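Local coordinates for protein GH127 beta-L-arabinofuranoside (Geobacillus stearothermophilus, PDB 4QK0) that probably hydrolyses beta-L-arabinofuranosidic linkages, releasing L-arabinose units from arabinose-containing sugars as a family 127 glycoside hydrolase, at residues R346-E349 against L350-G354; I338-V341 against F342-R345; S287-Q290 against A291-L295. All blocks are in the same frame, centred on the assembly; numbering follows the deposited sequence.

Interaction 1: R346-E349 against L350-G354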
ATOM      1  N   ARG A 346       6.387  23.458 -23.130  1.00 30.72           N
ATOM      2  CA  ARG A 346       5.403  24.499 -23.298  1.00 30.91           C
ATOM      3  C   ARG A 346       5.496  25.547 -22.211  1.00 31.48           C
ATOM      4  O   ARG A 346       5.188  26.729 -22.454  1.00 31.03           O
ATOM      5  CB  ARG A 346       3.990  23.938 -23.314  1.00 31.35           C
ATOM      6  CG  ARG A 346       3.709  23.061 -24.515  1.00 34.20           C
ATOM      7  CD  ARG A 346       3.839  23.824 -25.817  1.00 36.56           C
ATOM      8  NE  ARG A 346       3.214  23.148 -26.944  1.00 41.17           N
ATOM      9  CZ  ARG A 346       3.158  23.635 -28.185  1.00 41.40           C
ATOM     10  NH1 ARG A 346       3.689  24.815 -28.456  1.00 39.77           N
ATOM     11  NH2 ARG A 346       2.588  22.927 -29.179  1.00 42.87           N
HETATM   12  N   MSE A 347       5.853  25.136 -20.990  1.00 27.21           N
HETATM   13  CA  MSE A 347       5.978  26.136 -19.910  1.00 24.94           C
HETATM   14  C   MSE A 347       7.094  27.072 -20.296  1.00 24.00           C
HETATM   15  O   MSE A 347       7.012  28.253 -20.054  1.00 25.63           O
HETATM   16  CB  MSE A 347       6.268  25.571 -18.540  1.00 22.70           C
HETATM   17  CG  MSE A 347       5.130  24.741 -17.936  1.00 22.48           C
HETATM   18 SE   MSE A 347       3.495  25.761 -17.654  1.00 27.18          SE
HETATM   19  CE  MSE A 347       4.042  26.930 -16.173  1.00 23.41           C
ATOM     20  N   LEU A 348       8.163  26.555 -20.850  1.00 25.38           N
ATOM     21  CA  LEU A 348       9.269  27.384 -21.278  1.00 29.92           C
ATOM     22  C   LEU A 348       8.857  28.410 -22.341  1.00 33.86           C
ATOM     23  O   LEU A 348       9.385  29.484 -22.374  1.00 31.22           O
ATOM     24  CB  LEU A 348      10.391  26.535 -21.844  1.00 31.34           C
ATOM     25  CG  LEU A 348      11.221  25.884 -20.744  1.00 32.42           C
ATOM     26  CD1 LEU A 348      12.167  24.853 -21.340  1.00 30.73           C
ATOM     27  CD2 LEU A 348      11.973  26.939 -19.950  1.00 32.32           C
ATOM     28  N   GLU A 349       7.921  28.054 -23.209  1.00 39.63           N
ATOM     29  CA  GLU A 349       7.417  28.987 -24.223  1.00 43.02           C
ATOM     30  C   GLU A 349       6.506  30.022 -23.595  1.00 42.61           C
ATOM     31  O   GLU A 349       6.341  31.105 -24.105  1.00 48.59           O
ATOM     32  CB  GLU A 349       6.723  28.218 -25.345  1.00 45.32           C
ATOM     33  CG  GLU A 349       7.749  27.396 -26.151  1.00 47.28           C
ATOM     34  CD  GLU A 349       7.129  26.355 -27.100  1.00 52.80           C
ATOM     35  OE1 GLU A 349       5.876  26.331 -27.228  1.00 42.85           O
ATOM     36  OE2 GLU A 349       7.893  25.545 -27.688  1.00 46.64           O
ATOM     37  N   LEU A 350       5.970  29.714 -22.434  1.00 39.63           N
ATOM     38  CA  LEU A 350       5.115  30.642 -21.731  1.00 38.98           C
ATOM     39  C   LEU A 350       5.872  31.633 -20.856  1.00 39.06           C
ATOM     40  O   LEU A 350       5.435  32.758 -20.640  1.00 49.81           O
ATOM     41  CB  LEU A 350       4.192  29.822 -20.869  1.00 38.61           C
ATOM     42  CG  LEU A 350       3.057  30.463 -20.112  1.00 37.30           C
ATOM     43  CD1 LEU A 350       2.130  31.192 -21.078  1.00 38.28           C
ATOM     44  CD2 LEU A 350       2.302  29.364 -19.366  1.00 41.58           C
ATOM     45  N   GLU A 351       7.021  31.209 -20.356  1.00 40.55           N
ATOM     46  CA  GLU A 351       7.838  32.015 -19.499  1.00 34.97           C
ATOM     47  C   GLU A 351       9.228  31.323 -19.414  1.00 33.65           C
ATOM     48  O   GLU A 351       9.355  30.127 -19.072  1.00 32.84           O
ATOM     49  CB  GLU A 351       7.157  32.123 -18.163  1.00 42.41           C
ATOM     50  CG  GLU A 351       7.845  33.002 -17.127  1.00 52.96           C
ATOM     51  CD  GLU A 351       7.444  32.619 -15.709  1.00 62.88           C
ATOM     52  OE1 GLU A 351       6.417  31.906 -15.535  1.00 74.79           O
ATOM     53  OE2 GLU A 351       8.176  32.974 -14.756  1.00 72.67           O
HETATM   54  N   MSE A 352      10.258  32.084 -19.699  1.00 25.33           N
HETATM   55  CA  MSE A 352      11.611  31.607 -19.668  1.00 26.22           C
HETATM   56  C   MSE A 352      12.124  31.566 -18.239  1.00 26.84           C
HETATM   57  O   MSE A 352      12.664  32.525 -17.730  1.00 27.30           O
HETATM   58  CB  MSE A 352      12.449  32.484 -20.561  1.00 24.27           C
HETATM   59  CG  MSE A 352      13.824  31.847 -20.651  1.00 30.15           C
HETATM   60 SE   MSE A 352      13.831  30.050 -21.519  1.00 33.20          SE
HETATM   61  CE  MSE A 352      12.662  30.421 -23.034  1.00 29.40           C
ATOM     62  N   ASP A 353      11.927  30.422 -17.579  1.00 27.94           N
ATOM     63  CA  ASP A 353      12.365  30.202 -16.211  1.00 27.60           C
ATOM     64  C   ASP A 353      13.138  28.871 -16.157  1.00 28.06           C
ATOM     65  O   ASP A 353      12.616  27.793 -16.507  1.00 27.13           O
ATOM     66  CB  ASP A 353      11.147  30.199 -15.298  1.00 30.33           C
ATOM     67  CG  ASP A 353      11.503  30.186 -13.847  1.00 32.85           C
ATOM     68  OD1 ASP A 353      12.555  29.591 -13.423  1.00 30.22           O
ATOM     69  OD2 ASP A 353      10.712  30.783 -13.108  1.00 39.81           O
ATOM     70  N   GLY A 354      14.382  28.965 -15.749  1.00 24.47           N
ATOM     71  CA  GLY A 354      15.236  27.816 -15.563  1.00 28.58           C
ATOM     72  C   GLY A 354      14.595  26.686 -14.740  1.00 30.11           C
ATOM     73  O   GLY A 354      14.892  25.530 -14.984  1.00 28.33           O
TER

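Interaction 2: I338-V341 against F342-R345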
ATOM      1  N   ILE A 338       7.485  11.159 -19.280  1.00 23.53           N
ATOM      2  CA  ILE A 338       7.583  11.657 -20.621  1.00 21.37           C
ATOM      3  C   ILE A 338       6.635  12.833 -20.766  1.00 24.68           C
ATOM      4  O   ILE A 338       6.980  13.881 -21.320  1.00 25.92           O
ATOM      5  CB  ILE A 338       7.235  10.548 -21.620  1.00 23.43           C
ATOM      6  CG1 ILE A 338       8.284   9.437 -21.579  1.00 24.32           C
ATOM      7  CG2 ILE A 338       7.070  11.106 -23.016  1.00 23.76           C
ATOM      8  CD1 ILE A 338       7.865   8.211 -22.381  1.00 25.05           C
ATOM      9  N   ALA A 339       5.398  12.680 -20.296  1.00 25.62           N
ATOM     10  CA  ALA A 339       4.417  13.778 -20.425  1.00 25.10           C
ATOM     11  C   ALA A 339       4.881  15.027 -19.659  1.00 25.15           C
ATOM     12  O   ALA A 339       4.633  16.155 -20.082  1.00 24.29           O
ATOM     13  CB  ALA A 339       3.078  13.353 -19.900  1.00 23.74           C
ATOM     14  N   LEU A 340       5.584  14.831 -18.551  1.00 24.65           N
ATOM     15  CA  LEU A 340       6.095  15.981 -17.827  1.00 24.16           C
ATOM     16  C   LEU A 340       7.114  16.719 -18.689  1.00 25.30           C
ATOM     17  O   LEU A 340       7.165  17.936 -18.719  1.00 22.62           O
ATOM     18  CB  LEU A 340       6.690  15.551 -16.526  1.00 23.36           C
ATOM     19  CG  LEU A 340       7.377  16.550 -15.608  1.00 25.24           C
ATOM     20  CD1 LEU A 340       6.438  17.693 -15.240  1.00 26.75           C
ATOM     21  CD2 LEU A 340       7.858  15.835 -14.359  1.00 25.04           C
ATOM     22  N   VAL A 341       7.933  15.980 -19.397  1.00 29.19           N
ATOM     23  CA  VAL A 341       8.887  16.622 -20.282  1.00 30.10           C
ATOM     24  C   VAL A 341       8.155  17.504 -21.328  1.00 27.98           C
ATOM     25  O   VAL A 341       8.562  18.646 -21.565  1.00 27.27           O
ATOM     26  CB  VAL A 341       9.762  15.602 -20.992  1.00 33.14           C
ATOM     27  CG1 VAL A 341      10.641  16.287 -22.057  1.00 31.72           C
ATOM     28  CG2 VAL A 341      10.648  14.877 -19.975  1.00 30.06           C
ATOM     29  N   PHE A 342       7.111  16.972 -21.941  1.00 25.06           N
ATOM     30  CA  PHE A 342       6.333  17.735 -22.924  1.00 27.78           C
ATOM     31  C   PHE A 342       5.801  19.023 -22.280  1.00 26.78           C
ATOM     32  O   PHE A 342       5.842  20.084 -22.896  1.00 26.63           O
ATOM     33  CB  PHE A 342       5.139  16.978 -23.503  1.00 28.24           C
ATOM     34  CG  PHE A 342       5.473  15.685 -24.212  1.00 29.43           C
ATOM     35  CD1 PHE A 342       6.682  15.497 -24.870  1.00 29.11           C
ATOM     36  CD2 PHE A 342       4.546  14.651 -24.233  1.00 32.70           C
ATOM     37  CE1 PHE A 342       6.958  14.295 -25.533  1.00 32.22           C
ATOM     38  CE2 PHE A 342       4.813  13.439 -24.912  1.00 33.05           C
ATOM     39  CZ  PHE A 342       6.022  13.272 -25.569  1.00 30.84           C
ATOM     40  N   TRP A 343       5.272  18.907 -21.077  1.00 23.79           N
ATOM     41  CA  TRP A 343       4.715  20.043 -20.377  1.00 24.43           C
ATOM     42  C   TRP A 343       5.773  21.108 -20.170  1.00 26.92           C
ATOM     43  O   TRP A 343       5.525  22.279 -20.467  1.00 26.92           O
ATOM     44  CB  TRP A 343       4.178  19.615 -19.049  1.00 24.65           C
ATOM     45  CG  TRP A 343       3.457  20.664 -18.319  1.00 28.13           C
ATOM     46  CD1 TRP A 343       2.890  21.795 -18.838  1.00 29.28           C
ATOM     47  CD2 TRP A 343       3.129  20.665 -16.925  1.00 26.94           C
ATOM     48  NE1 TRP A 343       2.246  22.485 -17.854  1.00 28.25           N
ATOM     49  CE2 TRP A 343       2.358  21.817 -16.675  1.00 26.40           C
ATOM     50  CE3 TRP A 343       3.379  19.782 -15.875  1.00 26.15           C
ATOM     51  CZ2 TRP A 343       1.865  22.145 -15.383  1.00 27.44           C
ATOM     52  CZ3 TRP A 343       2.893  20.099 -14.594  1.00 27.00           C
ATOM     53  CH2 TRP A 343       2.135  21.261 -14.361  1.00 24.39           C
ATOM     54  N   THR A 344       6.960  20.709 -19.734  1.00 25.63           N
ATOM     55  CA  THR A 344       7.995  21.678 -19.437  1.00 29.34           C
ATOM     56  C   THR A 344       8.347  22.505 -20.675  1.00 31.85           C
ATOM     57  O   THR A 344       8.648  23.686 -20.595  1.00 33.17           O
ATOM     58  CB  THR A 344       9.294  21.031 -18.909  1.00 31.05           C
ATOM     59  OG1 THR A 344       9.791  20.083 -19.868  1.00 29.57           O
ATOM     60  CG2 THR A 344       9.030  20.300 -17.588  1.00 32.59           C
ATOM     61  N   ARG A 345       8.362  21.868 -21.815  1.00 32.84           N
ATOM     62  CA  ARG A 345       8.688  22.564 -23.021  1.00 34.35           C
ATOM     63  C   ARG A 345       7.684  23.691 -23.313  1.00 30.49           C
ATOM     64  O   ARG A 345       8.089  24.728 -23.736  1.00 29.33           O
ATOM     65  CB  ARG A 345       8.777  21.594 -24.186  1.00 35.09           C
ATOM     66  CG  ARG A 345       9.536  22.159 -25.378  1.00 39.84           C
ATOM     67  CD  ARG A 345       9.389  21.190 -26.518  1.00 45.93           C
ATOM     68  NE  ARG A 345       9.776  21.737 -27.800  1.00 49.53           N
ATOM     69  CZ  ARG A 345       9.639  21.082 -28.947  1.00 48.82           C
ATOM     70  NH1 ARG A 345       9.134  19.847 -28.974  1.00 48.68           N
ATOM     71  NH2 ARG A 345      10.012  21.658 -30.075  1.00 49.92           N
TER

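Interaction 3: S287-Q290 against A291-L295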
ATOM      1  N   SER A 287      -5.366  34.328 -17.555  1.00 36.36           N
ATOM      2  CA  SER A 287      -6.052  33.504 -16.604  1.00 40.31           C
ATOM      3  C   SER A 287      -5.591  32.025 -16.752  1.00 40.54           C
ATOM      4  O   SER A 287      -5.449  31.294 -15.764  1.00 36.53           O
ATOM      5  CB  SER A 287      -7.577  33.607 -16.806  1.00 39.46           C
ATOM      6  OG  SER A 287      -8.002  32.961 -18.028  1.00 42.52           O
ATOM      7  N   LEU A 288      -5.354  31.626 -17.990  1.00 33.73           N
ATOM      8  CA  LEU A 288      -4.918  30.307 -18.273  1.00 36.37           C
ATOM      9  C   LEU A 288      -3.430  30.150 -17.909  1.00 32.51           C
ATOM     10  O   LEU A 288      -3.016  29.135 -17.357  1.00 32.27           O
ATOM     11  CB  LEU A 288      -5.192  29.995 -19.735  1.00 35.24           C
ATOM     12  CG  LEU A 288      -5.307  28.560 -20.176  1.00 38.38           C
ATOM     13  CD1 LEU A 288      -6.284  27.793 -19.307  1.00 39.30           C
ATOM     14  CD2 LEU A 288      -5.756  28.554 -21.642  1.00 36.09           C
ATOM     15  N   LYS A 289      -2.662  31.180 -18.170  1.00 28.41           N
ATOM     16  CA  LYS A 289      -1.285  31.221 -17.773  1.00 31.95           C
ATOM     17  C   LYS A 289      -1.122  31.026 -16.270  1.00 30.96           C
ATOM     18  O   LYS A 289      -0.262  30.281 -15.835  1.00 29.93           O
ATOM     19  CB  LYS A 289      -0.658  32.553 -18.171  1.00 32.86           C
ATOM     20  CG  LYS A 289       0.781  32.739 -17.732  1.00 35.98           C
ATOM     21  CD  LYS A 289       1.423  33.966 -18.370  1.00 37.96           C
ATOM     22  CE  LYS A 289       2.676  34.332 -17.597  1.00 44.61           C
ATOM     23  NZ  LYS A 289       3.605  35.164 -18.387  1.00 49.79           N
ATOM     24  N   GLN A 290      -1.928  31.724 -15.502  1.00 32.01           N
ATOM     25  CA  GLN A 290      -1.880  31.631 -14.048  1.00 36.39           C
ATOM     26  C   GLN A 290      -2.332  30.284 -13.553  1.00 29.93           C
ATOM     27  O   GLN A 290      -1.741  29.770 -12.640  1.00 29.41           O
ATOM     28  CB  GLN A 290      -2.752  32.695 -13.403  1.00 40.54           C
ATOM     29  CG  GLN A 290      -1.965  33.982 -13.223  1.00 52.51           C
ATOM     30  CD  GLN A 290      -2.853  35.164 -12.912  1.00 58.44           C
ATOM     31  OE1 GLN A 290      -4.005  35.005 -12.486  1.00 65.68           O
ATOM     32  NE2 GLN A 290      -2.334  36.366 -13.149  1.00 68.70           N
ATOM     33  N   ALA A 291      -3.359  29.716 -14.173  1.00 28.97           N
ATOM     34  CA  ALA A 291      -3.797  28.358 -13.832  1.00 28.87           C
ATOM     35  C   ALA A 291      -2.655  27.359 -14.030  1.00 26.93           C
ATOM     36  O   ALA A 291      -2.375  26.564 -13.160  1.00 28.30           O
ATOM     37  CB  ALA A 291      -5.001  27.956 -14.647  1.00 28.35           C
ATOM     38  N   CYS A 292      -1.951  27.481 -15.155  1.00 28.18           N
ATOM     39  CA  CYS A 292      -0.797  26.661 -15.449  1.00 29.62           C
ATOM     40  C   CYS A 292       0.268  26.804 -14.419  1.00 29.39           C
ATOM     41  O   CYS A 292       0.857  25.805 -14.046  1.00 29.47           O
ATOM     42  CB  CYS A 292      -0.205  26.960 -16.822  1.00 31.45           C
ATOM     43  SG  CYS A 292      -1.295  26.405 -18.175  1.00 37.09           S
ATOM     44  N   GLN A 293       0.538  28.035 -13.977  1.00 29.27           N
ATOM     45  CA  GLN A 293       1.609  28.272 -13.055  1.00 29.68           C
ATOM     46  C   GLN A 293       1.252  27.679 -11.712  1.00 28.87           C
ATOM     47  O   GLN A 293       2.124  27.173 -11.038  1.00 29.28           O
ATOM     48  CB  GLN A 293       1.960  29.755 -12.916  1.00 35.77           C
ATOM     49  CG  GLN A 293       2.697  30.273 -14.154  1.00 44.03           C
ATOM     50  CD  GLN A 293       2.767  31.814 -14.252  1.00 47.48           C
ATOM     51  OE1 GLN A 293       1.803  32.529 -13.941  1.00 47.06           O
ATOM     52  NE2 GLN A 293       3.895  32.317 -14.739  1.00 49.70           N
ATOM     53  N   THR A 294      -0.006  27.770 -11.324  1.00 26.10           N
ATOM     54  CA  THR A 294      -0.470  27.266 -10.055  1.00 28.00           C
ATOM     55  C   THR A 294      -0.367  25.732 -10.079  1.00 27.53           C
ATOM     56  O   THR A 294       0.088  25.144  -9.126  1.00 24.48           O
ATOM     57  CB  THR A 294      -1.920  27.699  -9.827  1.00 28.19           C
ATOM     58  OG1 THR A 294      -1.919  29.119  -9.685  1.00 32.86           O
ATOM     59  CG2 THR A 294      -2.522  27.089  -8.572  1.00 29.10           C
ATOM     60  N   LEU A 295      -0.738  25.129 -11.198  1.00 22.20           N
ATOM     61  CA  LEU A 295      -0.656  23.692 -11.320  1.00 22.26           C
ATOM     62  C   LEU A 295       0.777  23.215 -11.390  1.00 23.62           C
ATOM     63  O   LEU A 295       1.106  22.213 -10.782  1.00 25.21           O
ATOM     64  CB  LEU A 295      -1.450  23.210 -12.504  1.00 22.68           C
ATOM     65  CG  LEU A 295      -2.962  23.342 -12.262  1.00 20.84           C
ATOM     66  CD1 LEU A 295      -3.726  23.367 -13.565  1.00 22.66           C
ATOM     67  CD2 LEU A 295      -3.482  22.197 -11.427  1.00 23.65           C
TER

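Interaction 1: R346-E349 against L350-G354
Met-347, a selenomethionine, and Leu-350 lie side by side and point the same way at the C-terminal end of helix 334-350, where the chain passes through a short linker into helix 354-365 of the (alpha/alpha)6-barrel catalytic domain of family GH127. SE of Met-347 rests 4.2 Å from CD2 of Leu-350. The bends at chi2 and chi3 (-62° and -70°) turn the Met-347 chain so that SE lies beside Leu-350; both side chains face helix 286-302, Met-347 on Cys-292 and Leu-350 on Lys-289. The carbonyl O of Met-347 takes two N-H groups, Leu-350 N at 3.0 Å from above the carbonyl plane and Glu-351 N at 3.0 Å close to the axis of the bond, and thereby closes the last turn. Past it, Glu-351 leaves helical geometry and Met-352, also selenomethionine, centres an inverse gamma turn. Its bent chain returns over Leu-348, with CD2 of Leu-348 3.9 Å from SE of Met-352, and Tyr-513 of strand 513-517 touches both. Asp-353 is the N-cap of helix 354-365, its OD1 accepting from Lys-355 N. Arg-346 NH1 makes a salt bridge of 2.9 Å to OE1 of Glu-349, on the syn lone pair and 20° out of the guanidinium plane; Glu-203 is a second carboxylate partner of NH1. The CE methyl of Met-352 ends 3.5 Å from the carbonyl O of Leu-348.

Interaction 2: I338-V341 against F342-R345
Ile-338 to Arg-345 form two consecutive turns of alpha-helix in the interior of helix 334-350, part of the helical catalytic domain, and four i to i+4 backbone hydrogen bonds join the two halves. Phe-342, Trp-343, Thr-344 and Arg-345 donate in order to the carbonyls of Ile-338, Ala-339, Leu-340 and Val-341, with N-H...O angles of 155° to 161°. The regular backbone sends the side chains out around the whole circumference, and most of them are buried.

On one flank, Ile-338 and Phe-342, one turn apart, run alongside each other. CG2 of Ile-338, the branch anti to the backbone N, meets the far end of the ring, 3.5 Å from CZ of Phe-342. With its CG beside the backbone N (chi1 -59°), Phe-342 lays its ring back along the preceding turn, and the carbonyl O of Ile-338 sits 3.7 Å above one face, offset toward the rim. Ile-338 also touches Leu-420 of helix 413-422, and Phe-342 touches Arg-419 there.

Another flank carries Leu-340 and Trp-343, whose side chains cross at a slant. Trp-343 turns its indole away from the helix toward helix 266-283, against Tyr-273, and meets Trp-296 of helix 286-302 edge-to-face. The CD1 branch of Leu-340 reaches the benzo part of that indole, 3.8 Å from CE3 of Trp-343, while Leu-340 also packs on Val-359 of helix 354-365. Arg-345 extends outward from the helix to a cation-pi contact with Tyr-427. On the side facing helix 354-365, Thr-344 touches Met-360 and its methyl CG2 lies 3.2 Å from the carbonyl O of Leu-340.

Interaction 3: S287-Q290 against A291-L295
Four backbone hydrogen bonds tie Ser-287, Leu-288, Lys-289 and Gln-290 to Ala-291, Cys-292, Gln-293 and Thr-294, each carbonyl accepting from the N-H four residues on, in the first turns of the alpha-helix 286-302. The Cys-292 N to Leu-288 O bond is the straightest, at 165° and 3.0 Å; Gln-293 N to Lys-289 O, also 3.0 Å, is more bent at 145°. The hydroxyl OG1 of Thr-294 lies beside its own backbone N (chi1 -66°) and therefore faces back down the helix, 3.0 Å from the carbonyl O of Gln-290. At the start of the helix Asp-285 OD1 takes both the hydroxyl of Ser-287 and the backbone N of Leu-288.

The side-chain contact proper is between Lys-289 and Gln-293, which cross one turn apart. Lys-289 runs out fully extended, and its CE comes within 3.7 Å of NE2 of Gln-293, while its CG lies 3.9 Å from OE1 of Gln-293. The amide thus crosses the aliphatic part of the lysine, OE1 toward CG and NE2 toward CE. NE2 itself is hydrogen-bonded to the carboxylate of Glu-351, which would hold the amide in this rotation. CG of Gln-290 also approaches OE1 of Gln-293, at 4.1 Å, from a direction roughly at right angles to the lysine, and the two amides are nearly coplanar.

Apolar residues cover the side toward helix 266-283: Leu-288 on Leu-279, and Cys-292 and Leu-295 on Met-276. Another flank, with Gln-293, borders helix 334-350.

All three contacts are local ones within the helical catalytic domain. Interactions 1 and 2 follow one another on helix 334-350; interaction 3 belongs to the neighbouring helix 286-302. Interaction 2 is the core member, its centre about 5 Å from that of the chain, and is largely apolar and aromatic. Interactions 1 and 3, about 16 and 20 Å out, are only partly buried and mix packing with charged and amide groups. Those two meet directly: Glu-351 OE1 lies 2.7 Å from Gln-293 NE2, a probable hydrogen bond. Deeper in, the indole of Trp-343 joins interaction 2 to the backbone of Cys-292 and Leu-295.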